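Local coordinates for protein 4-hydroxybutyrate CoA-transferase (Porphyromonas gingivalis, PDB 3D3U) that probably transfers coenzyme A between acyl-CoA thioesters and carboxylates such as acetate, at residues E16-S21 with E49-I54; L109-F114 with A146-V151. One frame throughout, in Å; residues are numbered along the deposited sequence.

Contact 1: residues E16-S21 with E49-I54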
loop_
_atom_site.group_PDB
_atom_site.type_symbol
_atom_site.label_atom_id
_atom_site.label_comp_id
_atom_site.label_asym_id
_atom_site.label_seq_id
_atom_site.Cartn_x
_atom_site.Cartn_y
_atom_site.Cartn_z
ATOM N N GLU A 16 -28.187 -0.990 -13.657
ATOM C CA GLU A 16 -29.310 -0.546 -12.874
ATOM C C GLU A 16 -28.798 0.147 -11.628
ATOM O O GLU A 16 -29.354 1.198 -11.195
ATOM C CB GLU A 16 -30.207 -1.684 -12.516
ATOM C CG GLU A 16 -30.697 -2.567 -13.628
ATOM C CD GLU A 16 -31.230 -3.880 -13.049
ATOM O OE1 GLU A 16 -30.459 -4.608 -12.337
ATOM O OE2 GLU A 16 -32.445 -4.184 -13.262
ATOM N N ALA A 17 -27.730 -0.405 -11.059
ATOM C CA ALA A 17 -27.068 0.301 -9.916
ATOM C C ALA A 17 -26.396 1.689 -10.225
ATOM O O ALA A 17 -26.647 2.653 -9.533
ATOM C CB ALA A 17 -26.170 -0.587 -9.187
ATOM N N VAL A 18 -25.594 1.792 -11.272
ATOM C CA VAL A 18 -25.212 3.117 -11.776
ATOM C C VAL A 18 -26.420 4.036 -11.922
ATOM O O VAL A 18 -26.484 5.151 -11.368
ATOM C CB VAL A 18 -24.580 3.047 -13.197
ATOM C CG1 VAL A 18 -24.479 4.378 -13.798
ATOM C CG2 VAL A 18 -23.250 2.466 -13.153
ATOM N N VAL A 19 -27.389 3.605 -12.686
ATOM C CA VAL A 19 -28.429 4.574 -12.861
ATOM C C VAL A 19 -29.130 5.003 -11.588
ATOM O O VAL A 19 -29.363 6.178 -11.469
ATOM C CB VAL A 19 -29.417 4.236 -13.889
ATOM C CG1 VAL A 19 -30.470 5.312 -13.897
ATOM C CG2 VAL A 19 -28.701 4.173 -15.210
ATOM N N ASP A 20 -29.457 4.090 -10.662
ATOM C CA ASP A 20 -30.259 4.459 -9.465
ATOM C C ASP A 20 -29.400 5.099 -8.419
ATOM O O ASP A 20 -29.841 5.909 -7.650
ATOM C CB ASP A 20 -31.053 3.275 -8.858
ATOM C CG ASP A 20 -32.194 2.760 -9.846
ATOM O OD1 ASP A 20 -33.183 3.568 -10.036
ATOM O OD2 ASP A 20 -32.171 1.644 -10.543
ATOM N N SER A 21 -28.138 4.763 -8.391
ATOM C CA SER A 21 -27.353 5.293 -7.328
ATOM C C SER A 21 -26.665 6.575 -7.763
ATOM O O SER A 21 -26.133 7.234 -6.913
ATOM C CB SER A 21 -26.290 4.297 -6.933
ATOM O OG SER A 21 -25.259 4.317 -7.930
ATOM N N GLU A 49 -24.602 8.814 -20.920
ATOM C CA GLU A 49 -25.405 9.786 -21.626
ATOM C C GLU A 49 -26.430 10.173 -20.590
ATOM O O GLU A 49 -27.045 11.211 -20.719
ATOM C CB GLU A 49 -25.975 9.081 -22.879
ATOM C CG GLU A 49 -25.060 7.853 -23.381
ATOM C CD GLU A 49 -24.401 8.050 -24.827
ATOM O OE1 GLU A 49 -24.940 8.938 -25.602
ATOM O OE2 GLU A 49 -23.395 7.331 -25.233
ATOM N N LYS A 50 -26.571 9.372 -19.531
ATOM C CA LYS A 50 -27.436 9.757 -18.439
ATOM C C LYS A 50 -26.750 10.376 -17.233
ATOM O O LYS A 50 -27.441 11.047 -16.460
ATOM C CB LYS A 50 -28.189 8.600 -17.857
ATOM C CG LYS A 50 -28.753 7.751 -18.814
ATOM C CD LYS A 50 -29.562 6.634 -18.111
ATOM C CE LYS A 50 -30.170 5.632 -19.118
ATOM N NZ LYS A 50 -30.649 6.387 -20.329
ATOM N N LEU A 51 -25.463 10.117 -16.982
ATOM C CA LEU A 51 -24.892 10.749 -15.805
ATOM C C LEU A 51 -24.574 12.280 -15.985
ATOM O O LEU A 51 -24.089 12.738 -17.065
ATOM C CB LEU A 51 -23.653 10.014 -15.322
ATOM C CG LEU A 51 -23.516 8.516 -15.107
ATOM C CD1 LEU A 51 -24.711 7.991 -14.392
ATOM C CD2 LEU A 51 -23.420 7.984 -16.458
ATOM N N GLU A 52 -24.839 13.041 -14.921
ATOM C CA GLU A 52 -24.600 14.476 -14.921
ATOM C C GLU A 52 -23.362 14.852 -14.122
ATOM O O GLU A 52 -22.305 14.678 -14.659
ATOM C CB GLU A 52 -25.795 15.231 -14.420
ATOM C CG GLU A 52 -26.902 15.377 -15.428
ATOM C CD GLU A 52 -26.675 16.612 -16.250
ATOM O OE1 GLU A 52 -26.894 17.729 -15.689
ATOM O OE2 GLU A 52 -26.258 16.462 -17.450
ATOM N N ASN A 53 -23.401 15.362 -12.898
ATOM C CA ASN A 53 -22.107 15.939 -12.438
ATOM C C ASN A 53 -21.379 15.038 -11.478
ATOM O O ASN A 53 -21.275 15.346 -10.284
ATOM C CB ASN A 53 -22.200 17.343 -11.820
ATOM C CG ASN A 53 -22.732 18.355 -12.789
ATOM O OD1 ASN A 53 -22.197 18.446 -13.889
ATOM N ND2 ASN A 53 -23.831 19.091 -12.427
ATOM N N ILE A 54 -20.875 13.922 -11.965
ATOM C CA ILE A 54 -20.456 12.971 -11.026
ATOM C C ILE A 54 -18.967 13.161 -10.782
ATOM O O ILE A 54 -18.196 13.221 -11.724
ATOM C CB ILE A 54 -20.787 11.596 -11.550
ATOM C CG1 ILE A 54 -22.127 11.624 -12.292
ATOM C CG2 ILE A 54 -20.693 10.607 -10.450
ATOM C CD1 ILE A 54 -23.259 11.634 -11.364
#
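Val-19 and Lys-50 are the pair whose CA atoms lie nearest, 7.7 Å apart, where the last turns of helix 14-21 pass the irregular chain of 49-54 that leads into strand 54-57. At that separation the main chains do not meet, and side chains alone make the join. On the buried side, CG1 of Val-18 lies 3.7 Å from CD1 of Leu-51, methyl against methyl, the two side chains crossing at about a right angle. Val-18 sets this branch anti to its backbone N (chi1 168°), which carries CG1 out to the leucine, and the same valine also packs on Phe-40, Ala-43 and Met-44 of helix 38-46. Toward the surface, CG2 of Val-19 rests 3.9 Å from CD of Lys-50. Here the lysine offers its aliphatic shaft: the chain runs extended through chi2 and chi3 (-177° and -178°), which lays CD alongside the valine. Leucine's backbone is tied down separately, its O accepting a hydrogen bond from ND1 of His-75. Beyond it, Ile-54 begins the sheet proper, bonded to His-75 and His-77. Helix 14-21 thus covers the return from helix 38-46 to strand 54-57, the second half of a beta-alpha-beta crossover in the Rossmann-like N-terminal domain.

Contact 2: residues L109-F114 with A146-V151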
loop_
_atom_site.group_PDB
_atom_site.type_symbol
_atom_site.label_atom_id
_atom_site.label_comp_id
_atom_site.label_asym_id
_atom_site.label_seq_id
_atom_site.Cartn_x
_atom_site.Cartn_y
_atom_site.Cartn_z
ATOM N N LEU A 109 -10.466 12.063 5.357
ATOM C CA LEU A 109 -11.162 12.885 4.401
ATOM C C LEU A 109 -12.664 12.586 4.393
ATOM O O LEU A 109 -13.515 13.486 4.335
ATOM C CB LEU A 109 -10.572 12.642 2.997
ATOM C CG LEU A 109 -9.609 13.678 2.336
ATOM C CD1 LEU A 109 -8.752 14.582 3.314
ATOM C CD2 LEU A 109 -8.811 12.793 1.525
ATOM N N PHE A 110 -13.000 11.311 4.444
ATOM C CA PHE A 110 -14.378 10.902 4.681
ATOM C C PHE A 110 -14.901 11.153 6.133
ATOM O O PHE A 110 -15.957 11.712 6.317
ATOM C CB PHE A 110 -14.526 9.467 4.254
ATOM C CG PHE A 110 -13.663 9.102 3.054
ATOM C CD1 PHE A 110 -13.654 9.917 1.880
ATOM C CD2 PHE A 110 -12.888 7.957 3.060
ATOM C CE1 PHE A 110 -12.848 9.555 0.770
ATOM C CE2 PHE A 110 -12.073 7.578 1.893
ATOM C CZ PHE A 110 -12.054 8.386 0.797
ATOM N N ARG A 111 -14.149 10.763 7.149
ATOM C CA ARG A 111 -14.647 10.665 8.456
ATOM C C ARG A 111 -14.695 12.046 8.946
ATOM O O ARG A 111 -14.609 12.260 10.101
ATOM C CB ARG A 111 -13.657 9.913 9.294
ATOM C CG ARG A 111 -14.069 8.550 9.455
ATOM C CD ARG A 111 -13.338 7.651 10.542
ATOM N NE ARG A 111 -13.159 6.319 9.903
ATOM C CZ ARG A 111 -12.483 5.213 10.358
ATOM N NH1 ARG A 111 -11.983 5.207 11.611
ATOM N NH2 ARG A 111 -12.332 4.107 9.550
ATOM N N GLN A 112 -14.755 13.037 8.094
ATOM C CA GLN A 112 -14.586 14.457 8.557
ATOM C C GLN A 112 -15.216 15.355 7.464
ATOM O O GLN A 112 -15.334 16.551 7.593
ATOM C CB GLN A 112 -13.094 14.681 8.680
ATOM C CG GLN A 112 -12.625 15.838 9.362
ATOM C CD GLN A 112 -11.708 15.428 10.531
ATOM O OE1 GLN A 112 -10.457 15.579 10.498
ATOM N NE2 GLN A 112 -12.333 14.864 11.561
ATOM N N GLY A 113 -15.620 14.718 6.365
ATOM C CA GLY A 113 -16.284 15.433 5.398
ATOM C C GLY A 113 -15.423 16.327 4.502
ATOM O O GLY A 113 -15.968 17.008 3.628
ATOM N N PHE A 114 -14.097 16.340 4.648
ATOM C CA PHE A 114 -13.268 16.902 3.540
ATOM C C PHE A 114 -13.704 16.459 2.138
ATOM O O PHE A 114 -13.781 17.309 1.245
ATOM C CB PHE A 114 -11.815 16.651 3.737
ATOM C CG PHE A 114 -11.279 17.276 4.984
ATOM C CD1 PHE A 114 -10.777 16.495 6.014
ATOM C CD2 PHE A 114 -11.257 18.637 5.136
ATOM C CE1 PHE A 114 -10.244 17.080 7.166
ATOM C CE2 PHE A 114 -10.749 19.211 6.312
ATOM C CZ PHE A 114 -10.229 18.439 7.310
ATOM N N ALA A 146 -16.774 2.928 2.804
ATOM C CA ALA A 146 -18.040 2.142 2.934
ATOM C C ALA A 146 -18.783 2.558 4.198
ATOM O O ALA A 146 -20.001 2.844 4.152
ATOM C CB ALA A 146 -17.866 0.690 2.869
ATOM N N GLU A 147 -18.053 2.710 5.288
ATOM C CA GLU A 147 -18.691 3.208 6.521
ATOM C C GLU A 147 -19.259 4.625 6.507
ATOM O O GLU A 147 -20.011 4.925 7.361
ATOM C CB GLU A 147 -17.737 3.140 7.722
ATOM C CG GLU A 147 -17.713 1.870 8.496
ATOM C CD GLU A 147 -16.341 1.660 9.083
ATOM O OE1 GLU A 147 -15.945 0.480 9.015
ATOM O OE2 GLU A 147 -15.652 2.620 9.597
ATOM N N CYS A 148 -18.841 5.491 5.606
ATOM C CA CYS A 148 -19.223 6.921 5.668
ATOM C C CYS A 148 -20.193 7.348 4.533
ATOM O O CYS A 148 -20.561 8.512 4.428
ATOM C CB CYS A 148 -17.949 7.800 5.679
ATOM S SG CYS A 148 -17.186 7.949 7.331
ATOM N N ALA A 149 -20.527 6.403 3.656
ATOM C CA ALA A 149 -21.376 6.600 2.538
ATOM C C ALA A 149 -22.757 6.086 2.965
ATOM O O ALA A 149 -22.858 4.941 3.404
ATOM C CB ALA A 149 -20.868 5.794 1.412
ATOM N N PRO A 150 -23.824 6.919 2.835
ATOM C CA PRO A 150 -25.232 6.424 2.900
ATOM C C PRO A 150 -25.661 5.458 1.797
ATOM O O PRO A 150 -26.745 4.914 1.915
ATOM C CB PRO A 150 -26.094 7.703 2.803
ATOM C CG PRO A 150 -25.224 8.795 2.282
ATOM C CD PRO A 150 -23.809 8.401 2.617
ATOM N N VAL A 151 -24.898 5.268 0.723
ATOM C CA VAL A 151 -25.301 4.300 -0.300
ATOM C C VAL A 151 -24.020 3.612 -0.628
ATOM O O VAL A 151 -22.997 4.284 -0.984
ATOM C CB VAL A 151 -25.707 5.012 -1.585
ATOM C CG1 VAL A 151 -25.856 4.042 -2.771
ATOM C CG2 VAL A 151 -26.911 5.790 -1.396
#
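Phe-110 and Cys-148 bring the two segments together, their CA atoms 6.3 Å apart and CB of the phenylalanine 4.1 Å from CB of the cysteine. This is the close-packed part. The ring of Phe-110 leads away from 146-151, so its CB alone faces the cysteine, while the buried side chain finds Phe-115, Tyr-141 and Ala-145. Cys-148 turns SG back beside its own backbone N (chi1 -82°) and lays the sulfur along the root of Arg-111, 3.8 Å from CG and 3.9 Å from CA of that arginine. Helix 142-148 belongs to the crossover between the neighbouring parallel strands 119-125 and 151-157 of the Rossmann-like sheet, and the segment that follows helix 106-110, on the way to the first of these strands, packs against it here. Farther out, toward solvent, the contact slackens. NH2 of Arg-111 lies 3.6 Å from OE2 of Glu-147, a long salt bridge in which the carboxylate oxygen stands well out of the guanidinium plane. The two flat groups are turned 43° apart, and with no N-H directed at the oxygen the attraction is one of charge alone. Each charge has its stronger partner elsewhere: NH2 of Arg-111 pairs with OD2 of Asp-293 in helix 292-295, and OE1 of Glu-147 with NZ of Lys-143, one turn back on its own helix.

From the N terminus, helix 14-21 comes first, and contact 1 closes a loop of 27 residues that holds strand 27-30 and helix 38-46 before the chain enters strand 54-57. Strand 76-79 then forms one edge of the parallel sheet. Contact 2 closes the next loop, from helix 106-110 through strands 119-125 and 132-134 to helix 142-148. The two loops follow in series, neither nested nor crossed. The centres of the two contacts are about 20 Å apart, yet the contacts touch where CB of Ser-21 meets CG1 of Val-151 at 4.2 Å. Contact 1 ties helix 14-21 to the approach to strand 54-57; contact 2 ties the region of helix 106-110 to helix 142-148.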